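Local atomic coordinates of ATP-dependent DNA helicase RecQ (Porphyromonas gingivalis, PDB entry 3IUO), a protein that probably couples ATP hydrolysis to 3'-5' translocation and unwinding of duplex DNA, here represented by its C-terminal domain. Residues Met21-Leu35 with Ser41-Val53. Residues are numbered along the deposited sequence; the frame is centred on the assembly and turned at random.
Sequences MKVSIVQQIDRKVAL and SHGLDFPELLSEV
M21 and I25 of helix 15-30 pack against H42, L49, E52 and V53 in the RecQ-1-like helix-turn-helix region of this C-terminal domain. Segments 21-30 and 46-53 cross nearly at right angles (-95°), with axes 11.0 Å apart. Helix 35-41 links them in sequence.

M21 is a selenomethionine. Its CB points toward the second segment. CG stands anti to the backbone N (chi1 -179°), which carries it over one face of the H42 imidazole. There CG makes a CH-pi contact, 4.0 Å from the ring centroid. SE continues past the ring to L44, with SE 4.3 Å from L44 CD1. A bend at chi3 (48°) turns the terminal CE onto the E52 carboxylate. CE lies 3.5 Å from E52 CD.

K22 CG and CD pass beside E52 OE1. The K22 ammonium stays farther off, with NZ 5.4 Å from E52 OE1. At that range it would probably favour the charged carboxylate without a direct salt bridge.

At the far end L35, given in one of two deposited conformers, rests its CB against the F46 ring, 4.0 Å from F46 CE1. I29 CD1 touches V53 CG2. I63 touches V53, and I65 touches I29. I25 spreads its branches over four residues. CG1 meets the H42 ring obliquely, CG2 touches V53, and CD1 reaches E52 CB and L49, with I25 CD1 4.0 Å from L49 CD1.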
HETATM    1  N   MSE B  21     -16.321   9.647  16.519  1.00 10.91           N
HETATM    2  CA  MSE B  21     -15.268   8.999  17.285  1.00 10.72           C
HETATM    3  C   MSE B  21     -13.930   9.340  16.667  1.00 10.19           C
HETATM    4  O   MSE B  21     -12.963   9.587  17.379  1.00  9.00           O
HETATM    5  CB  MSE B  21     -15.453   7.480  17.327  1.00 11.06           C
HETATM    6  CG  MSE B  21     -14.379   6.755  18.158  1.00 15.34           C
HETATM    7 SE   MSE B  21     -14.438   4.802  17.966  1.00 25.98          SE
HETATM    8  CE  MSE B  21     -14.519   4.750  16.011  1.00 23.79           C
ATOM      9  N   LYS B  22     -13.883   9.361  15.338  1.00 10.04           N
ATOM     10  CA  LYS B  22     -12.656   9.702  14.645  1.00  9.89           C
ATOM     11  C   LYS B  22     -12.267  11.155  14.854  1.00 10.39           C
ATOM     12  O   LYS B  22     -11.094  11.467  15.022  1.00  9.34           O
ATOM     13  CB  LYS B  22     -12.739   9.340  13.160  1.00 10.04           C
ATOM     14  CG  LYS B  22     -12.692   7.814  12.890  1.00 10.70           C
ATOM     15  CD  LYS B  22     -12.799   7.448  11.404  1.00 14.20           C
ATOM     16  CE  LYS B  22     -14.224   7.563  10.885  1.00 16.84           C
ATOM     17  NZ  LYS B  22     -14.258   7.186   9.448  1.00 16.87           N
ATOM     18  N   VAL B  23     -13.268  12.037  14.897  1.00 10.52           N
ATOM     19  CA  VAL B  23     -12.996  13.440  15.159  1.00 11.65           C
ATOM     20  C   VAL B  23     -12.365  13.551  16.552  1.00 11.63           C
ATOM     21  O   VAL B  23     -11.389  14.299  16.726  1.00 13.03           O
ATOM     22  CB  VAL B  23     -14.265  14.306  15.024  1.00 11.03           C
ATOM     23  CG1 VAL B  23     -14.055  15.683  15.688  1.00 11.96           C
ATOM     24  CG2 VAL B  23     -14.655  14.470  13.548  1.00 12.33           C
ATOM     25  N   SER B  24     -12.927  12.815  17.525  1.00 11.91           N
ATOM     26  CA  SER B  24     -12.412  12.799  18.897  0.50 12.29           C
ATOM     27  C   SER B  24     -10.982  12.281  18.948  1.00 12.69           C
ATOM     28  O   SER B  24     -10.129  12.857  19.611  1.00 12.30           O
ATOM     29  CB  SER B  24     -13.304  11.945  19.803  0.50 12.30           C
ATOM     30  OG  SER B  24     -14.537  12.588  20.057  0.50 12.67           O
ATOM     31  N   ILE B  25     -10.712  11.198  18.217  1.00 12.75           N
ATOM     32  CA  ILE B  25      -9.355  10.609  18.193  1.00 12.58           C
ATOM     33  C   ILE B  25      -8.314  11.609  17.667  1.00 12.88           C
ATOM     34  O   ILE B  25      -7.210  11.731  18.217  1.00 13.37           O
ATOM     35  CB  ILE B  25      -9.331   9.291  17.393  1.00 12.61           C
ATOM     36  CG1 ILE B  25     -10.064   8.207  18.203  1.00 11.78           C
ATOM     37  CG2 ILE B  25      -7.902   8.812  17.150  1.00 13.36           C
ATOM     38  CD1 ILE B  25     -10.446   6.965  17.384  1.00 11.45           C
ATOM     39  N   VAL B  26      -8.670  12.311  16.600  1.00 13.08           N
ATOM     40  CA  VAL B  26      -7.785  13.324  16.021  1.00 11.75           C
ATOM     41  C   VAL B  26      -7.506  14.417  17.050  1.00 12.51           C
ATOM     42  O   VAL B  26      -6.373  14.853  17.209  1.00 11.62           O
ATOM     43  CB  VAL B  26      -8.397  13.892  14.729  1.00 12.34           C
ATOM     44  CG1 VAL B  26      -7.592  15.101  14.239  1.00 10.17           C
ATOM     45  CG2 VAL B  26      -8.442  12.812  13.665  1.00 13.29           C
ATOM     46  N   GLN B  27      -8.548  14.832  17.769  1.00 12.76           N
ATOM     47  CA  GLN B  27      -8.376  15.870  18.783  1.00 13.17           C
ATOM     48  C   GLN B  27      -7.478  15.373  19.910  1.00 12.94           C
ATOM     49  O   GLN B  27      -6.610  16.117  20.385  1.00 12.08           O
ATOM     50  CB  GLN B  27      -9.735  16.321  19.316  1.00 13.84           C
ATOM     51  CG  GLN B  27     -10.553  17.086  18.282  1.00 16.75           C
ATOM     52  CD  GLN B  27     -11.964  17.431  18.755  1.00 21.05           C
ATOM     53  OE1 GLN B  27     -12.516  16.789  19.659  1.00 24.17           O
ATOM     54  NE2 GLN B  27     -12.563  18.435  18.124  1.00 22.41           N
ATOM     55  N   GLN B  28      -7.688  14.119  20.329  1.00 12.60           N
ATOM     56  CA  GLN B  28      -6.853  13.492  21.358  1.00 12.62           C
ATOM     57  C   GLN B  28      -5.384  13.434  20.939  1.00 12.80           C
ATOM     58  O   GLN B  28      -4.485  13.745  21.727  1.00 13.66           O
ATOM     59  CB  GLN B  28      -7.371  12.099  21.731  1.00 13.09           C
ATOM     60  CG  GLN B  28      -8.601  12.146  22.650  1.00 13.84           C
ATOM     61  CD  GLN B  28      -9.316  10.812  22.692  1.00 12.90           C
ATOM     62  OE1 GLN B  28      -9.747  10.280  21.653  1.00 15.25           O
ATOM     63  NE2 GLN B  28      -9.444  10.256  23.879  1.00 18.63           N
ATOM     64  N   ILE B  29      -5.141  13.073  19.682  1.00 12.65           N
ATOM     65  CA  ILE B  29      -3.773  12.964  19.214  1.00 12.58           C
ATOM     66  C   ILE B  29      -3.151  14.349  19.180  1.00 12.49           C
ATOM     67  O   ILE B  29      -2.001  14.519  19.565  1.00 13.36           O
ATOM     68  CB  ILE B  29      -3.689  12.282  17.841  1.00 11.70           C
ATOM     69  CG1 ILE B  29      -3.975  10.765  17.981  1.00 10.70           C
ATOM     70  CG2 ILE B  29      -2.308  12.502  17.206  1.00 13.00           C
ATOM     71  CD1 ILE B  29      -4.200  10.042  16.660  1.00  8.72           C
ATOM     72  N   ASP B  30      -3.926  15.352  18.768  1.00 13.32           N
ATOM     73  CA  ASP B  30      -3.416  16.723  18.739  1.00 13.63           C
ATOM     74  C   ASP B  30      -3.032  17.194  20.137  1.00 13.48           C
ATOM     75  O   ASP B  30      -2.089  17.974  20.290  1.00 13.64           O
ATOM     76  CB  ASP B  30      -4.441  17.678  18.125  1.00 13.65           C
ATOM     77  CG  ASP B  30      -3.851  19.060  17.805  1.00 18.09           C
ATOM     78  OD1 ASP B  30      -2.612  19.219  17.731  1.00 23.94           O
ATOM     79  OD2 ASP B  30      -4.639  20.012  17.628  1.00 22.80           O
ATOM     80  N   ARG B  31      -3.776  16.708  21.132  1.00 13.68           N
ATOM     81  CA  ARG B  31      -3.537  17.035  22.545  1.00 13.97           C
ATOM     82  C   ARG B  31      -2.498  16.109  23.178  1.00 14.05           C
ATOM     83  O   ARG B  31      -2.292  16.154  24.390  1.00 13.94           O
ATOM     84  CB  ARG B  31      -4.834  16.993  23.373  1.00 14.04           C
ATOM     85  CG  ARG B  31      -5.901  18.010  22.959  1.00 17.18           C
ATOM     86  CD  ARG B  31      -7.040  18.177  23.971  1.00 21.42           C
ATOM     87  NE  ARG B  31      -7.356  16.971  24.752  1.00 24.84           N
ATOM     88  CZ  ARG B  31      -8.348  16.116  24.488  1.00 26.67           C
ATOM     89  NH1 ARG B  31      -9.157  16.302  23.448  1.00 26.52           N
ATOM     90  NH2 ARG B  31      -8.541  15.067  25.284  1.00 26.48           N
ATOM     91  N   LYS B  32      -1.853  15.272  22.371  1.00 13.69           N
ATOM     92  CA  LYS B  32      -0.744  14.426  22.824  1.00 13.48           C
ATOM     93  C   LYS B  32      -1.155  13.404  23.895  1.00 12.82           C
ATOM     94  O   LYS B  32      -0.418  13.154  24.860  1.00 13.13           O
ATOM     95  CB  LYS B  32       0.451  15.285  23.286  1.00 14.15           C
ATOM     96  CG  LYS B  32       1.450  15.698  22.208  1.00 16.72           C
ATOM     97  CD  LYS B  32       0.863  16.161  20.880  1.00 18.24           C
ATOM     98  CE  LYS B  32       1.743  17.251  20.235  1.00 19.61           C
ATOM     99  NZ  LYS B  32       2.122  16.941  18.819  1.00 19.77           N
ATOM    100  N   VAL B  33      -2.361  12.862  23.755  1.00 12.07           N
ATOM    101  CA  VAL B  33      -2.842  11.794  24.639  1.00 11.53           C
ATOM    102  C   VAL B  33      -2.237  10.483  24.119  1.00 11.90           C
ATOM    103  O   VAL B  33      -2.268  10.230  22.923  1.00 11.47           O
ATOM    104  CB  VAL B  33      -4.388  11.704  24.620  1.00 11.69           C
ATOM    105  CG1 VAL B  33      -4.889  10.592  25.530  1.00 12.56           C
ATOM    106  CG2 VAL B  33      -4.991  13.031  25.035  1.00 11.52           C
ATOM    107  N   ALA B  34      -1.694   9.656  25.012  1.00 11.45           N
ATOM    108  CA  ALA B  34      -1.044   8.405  24.601  1.00 10.63           C
ATOM    109  C   ALA B  34      -2.048   7.517  23.872  1.00 10.73           C
ATOM    110  O   ALA B  34      -3.220   7.448  24.250  1.00  9.82           O
ATOM    111  CB  ALA B  34      -0.443   7.680  25.804  1.00 11.27           C
ATOM    112  N   LEU B  35      -1.594   6.870  22.801  1.00  9.82           N
ATOM    113  CA  LEU B  35      -2.499   6.082  21.968  0.50  9.94           C
ATOM    114  C   LEU B  35      -3.171   4.947  22.734  1.00 10.24           C
ATOM    115  O   LEU B  35      -4.348   4.659  22.504  1.00 10.20           O
ATOM    116  CB  LEU B  35      -1.807   5.577  20.702  0.50  9.54           C
ATOM    117  CG  LEU B  35      -1.959   6.507  19.487  0.50  8.92           C
ATOM    118  CD1 LEU B  35      -1.222   7.823  19.708  0.50  6.96           C
ATOM    119  CD2 LEU B  35      -1.481   5.813  18.214  0.50  7.28           C
ATOM    120  N   SER B  41     -10.121   4.920  26.315  1.00 15.66           N
ATOM    121  CA  SER B  41     -11.188   5.938  26.357  1.00 15.89           C
ATOM    122  C   SER B  41     -12.340   5.686  25.375  1.00 15.56           C
ATOM    123  O   SER B  41     -13.444   6.176  25.581  1.00 15.18           O
ATOM    124  CB  SER B  41     -10.617   7.341  26.128  1.00 15.89           C
ATOM    125  OG  SER B  41     -10.377   7.587  24.758  1.00 17.67           O
ATOM    126  N   HIS B  42     -12.076   4.938  24.307  1.00 15.34           N
ATOM    127  CA  HIS B  42     -13.106   4.596  23.317  1.00 15.03           C
ATOM    128  C   HIS B  42     -13.544   3.127  23.365  1.00 15.21           C
ATOM    129  O   HIS B  42     -14.248   2.647  22.469  1.00 15.79           O
ATOM    130  CB  HIS B  42     -12.626   4.972  21.916  1.00 15.54           C
ATOM    131  CG  HIS B  42     -12.503   6.446  21.709  1.00 14.08           C
ATOM    132  ND1 HIS B  42     -13.601   7.277  21.655  1.00 14.21           N
ATOM    133  CD2 HIS B  42     -11.417   7.242  21.550  1.00 14.07           C
ATOM    134  CE1 HIS B  42     -13.196   8.522  21.470  1.00 13.87           C
ATOM    135  NE2 HIS B  42     -11.877   8.526  21.410  1.00 13.17           N
ATOM    136  N   GLY B  43     -13.119   2.414  24.405  1.00 15.03           N
ATOM    137  CA  GLY B  43     -13.458   0.995  24.563  1.00 15.09           C
ATOM    138  C   GLY B  43     -12.870   0.142  23.452  1.00 15.24           C
ATOM    139  O   GLY B  43     -13.463  -0.860  23.046  1.00 15.49           O
ATOM    140  N   LEU B  44     -11.707   0.552  22.944  1.00 15.09           N
ATOM    141  CA  LEU B  44     -11.039  -0.193  21.882  1.00 15.29           C
ATOM    142  C   LEU B  44      -9.831  -0.936  22.431  1.00 15.70           C
ATOM    143  O   LEU B  44      -9.182  -0.462  23.371  1.00 16.48           O
ATOM    144  CB  LEU B  44     -10.574   0.771  20.775  1.00 15.39           C
ATOM    145  CG  LEU B  44     -11.603   1.651  20.065  1.00 15.16           C
ATOM    146  CD1 LEU B  44     -10.876   2.663  19.160  1.00 14.65           C
ATOM    147  CD2 LEU B  44     -12.607   0.836  19.264  1.00 17.57           C
ATOM    148  N   ASP B  45      -9.515  -2.100  21.859  1.00 15.52           N
ATOM    149  CA  ASP B  45      -8.203  -2.680  22.129  1.00 15.08           C
ATOM    150  C   ASP B  45      -7.196  -1.983  21.206  1.00 14.36           C
ATOM    151  O   ASP B  45      -7.593  -1.229  20.297  1.00 14.64           O
ATOM    152  CB  ASP B  45      -8.162  -4.220  22.055  1.00 15.61           C
ATOM    153  CG  ASP B  45      -8.413  -4.771  20.677  1.00 16.24           C
ATOM    154  OD1 ASP B  45      -8.690  -5.989  20.574  1.00 17.75           O
ATOM    155  OD2 ASP B  45      -8.306  -4.024  19.689  1.00 17.23           O
ATOM    156  N   PHE B  46      -5.906  -2.187  21.457  1.00 13.86           N
ATOM    157  CA  PHE B  46      -4.894  -1.417  20.737  1.00 12.63           C
ATOM    158  C   PHE B  46      -4.955  -1.601  19.213  1.00 12.52           C
ATOM    159  O   PHE B  46      -4.958  -0.617  18.461  1.00 12.18           O
ATOM    160  CB  PHE B  46      -3.483  -1.676  21.285  1.00 12.81           C
ATOM    161  CG  PHE B  46      -2.503  -0.610  20.901  1.00 11.37           C
ATOM    162  CD1 PHE B  46      -2.560   0.641  21.493  1.00  8.93           C
ATOM    163  CD2 PHE B  46      -1.543  -0.846  19.932  1.00 11.77           C
ATOM    164  CE1 PHE B  46      -1.676   1.639  21.123  1.00 11.90           C
ATOM    165  CE2 PHE B  46      -0.659   0.143  19.552  1.00 12.18           C
ATOM    166  CZ  PHE B  46      -0.712   1.390  20.157  1.00 12.09           C
ATOM    167  N   PRO B  47      -5.037  -2.860  18.744  1.00 12.39           N
ATOM    168  CA  PRO B  47      -5.104  -3.026  17.291  1.00 12.27           C
ATOM    169  C   PRO B  47      -6.328  -2.380  16.647  1.00 11.85           C
ATOM    170  O   PRO B  47      -6.223  -1.876  15.518  1.00 11.94           O
ATOM    171  CB  PRO B  47      -5.141  -4.543  17.119  1.00 11.92           C
ATOM    172  CG  PRO B  47      -4.494  -5.058  18.330  1.00 13.11           C
ATOM    173  CD  PRO B  47      -4.934  -4.160  19.428  1.00 12.54           C
ATOM    174  N   GLU B  48      -7.458  -2.375  17.350  1.00 12.22           N
ATOM    175  CA  GLU B  48      -8.648  -1.682  16.866  1.00 11.78           C
ATOM    176  C   GLU B  48      -8.396  -0.181  16.783  1.00 11.77           C
ATOM    177  O   GLU B  48      -8.846   0.464  15.842  1.00 11.60           O
ATOM    178  CB  GLU B  48      -9.858  -1.941  17.762  1.00 12.08           C
ATOM    179  CG  GLU B  48     -10.434  -3.358  17.688  1.00 14.12           C
ATOM    180  CD  GLU B  48     -11.445  -3.667  18.802  1.00 16.97           C
ATOM    181  OE1 GLU B  48     -11.417  -3.021  19.874  1.00 18.62           O
ATOM    182  OE2 GLU B  48     -12.261  -4.589  18.614  1.00 17.70           O
ATOM    183  N   LEU B  49      -7.698   0.375  17.766  1.00 10.83           N
ATOM    184  CA  LEU B  49      -7.342   1.801  17.677  1.00 11.66           C
ATOM    185  C   LEU B  49      -6.460   2.066  16.450  1.00 11.31           C
ATOM    186  O   LEU B  49      -6.694   3.018  15.700  1.00 11.03           O
ATOM    187  CB  LEU B  49      -6.679   2.292  18.969  1.00 11.83           C
ATOM    188  CG  LEU B  49      -6.253   3.763  18.879  1.00 15.62           C
ATOM    189  CD1 LEU B  49      -7.426   4.706  18.584  1.00 16.16           C
ATOM    190  CD2 LEU B  49      -5.542   4.133  20.124  1.00 18.86           C
ATOM    191  N   LEU B  50      -5.457   1.212  16.243  1.00 12.37           N
ATOM    192  CA  LEU B  50      -4.595   1.336  15.082  1.00 11.48           C
ATOM    193  C   LEU B  50      -5.399   1.357  13.795  1.00 11.24           C
ATOM    194  O   LEU B  50      -5.092   2.152  12.892  1.00 10.32           O
ATOM    195  CB  LEU B  50      -3.527   0.233  15.039  1.00 12.99           C
ATOM    196  CG  LEU B  50      -2.430   0.285  16.115  1.00 12.82           C
ATOM    197  CD1 LEU B  50      -1.576  -0.975  16.050  1.00 12.87           C
ATOM    198  CD2 LEU B  50      -1.564   1.525  15.998  1.00 13.38           C
ATOM    199  N   SER B  51      -6.423   0.498  13.716  1.00 10.08           N
ATOM    200  CA  SER B  51      -7.263   0.466  12.517  1.00 10.87           C
ATOM    201  C   SER B  51      -7.987   1.789  12.299  1.00 10.88           C
ATOM    202  O   SER B  51      -8.090   2.263  11.172  1.00  8.96           O
ATOM    203  CB  SER B  51      -8.228  -0.690  12.558  1.00 11.79           C
ATOM    204  OG  SER B  51      -7.525  -1.918  12.527  1.00 13.54           O
ATOM    205  N   GLU B  52      -8.483   2.385  13.378  1.00 12.19           N
ATOM    206  CA  GLU B  52      -9.139   3.696  13.254  1.00 12.03           C
ATOM    207  C   GLU B  52      -8.172   4.810  12.853  1.00 11.96           C
ATOM    208  O   GLU B  52      -8.496   5.647  12.003  1.00 12.30           O
ATOM    209  CB  GLU B  52      -9.817   4.095  14.562  1.00 12.22           C
ATOM    210  CG  GLU B  52     -10.864   3.105  15.039  1.00 14.59           C
ATOM    211  CD  GLU B  52     -12.122   3.066  14.186  1.00 18.53           C
ATOM    212  OE1 GLU B  52     -12.365   4.005  13.400  1.00 21.31           O
ATOM    213  OE2 GLU B  52     -12.899   2.097  14.335  1.00 20.48           O
ATOM    214  N   VAL B  53      -6.978   4.799  13.434  1.00 11.15           N
ATOM    215  CA  VAL B  53      -5.946   5.810  13.086  1.00 12.41           C
ATOM    216  C   VAL B  53      -5.528   5.610  11.610  1.00 12.28           C
ATOM    217  O   VAL B  53      -5.355   6.574  10.882  1.00 12.87           O
ATOM    218  CB  VAL B  53      -4.751   5.721  14.035  1.00 12.97           C
ATOM    219  CG1 VAL B  53      -3.629   6.616  13.551  1.00 13.23           C
ATOM    220  CG2 VAL B  53      -5.183   6.091  15.453  1.00 12.22           C
TER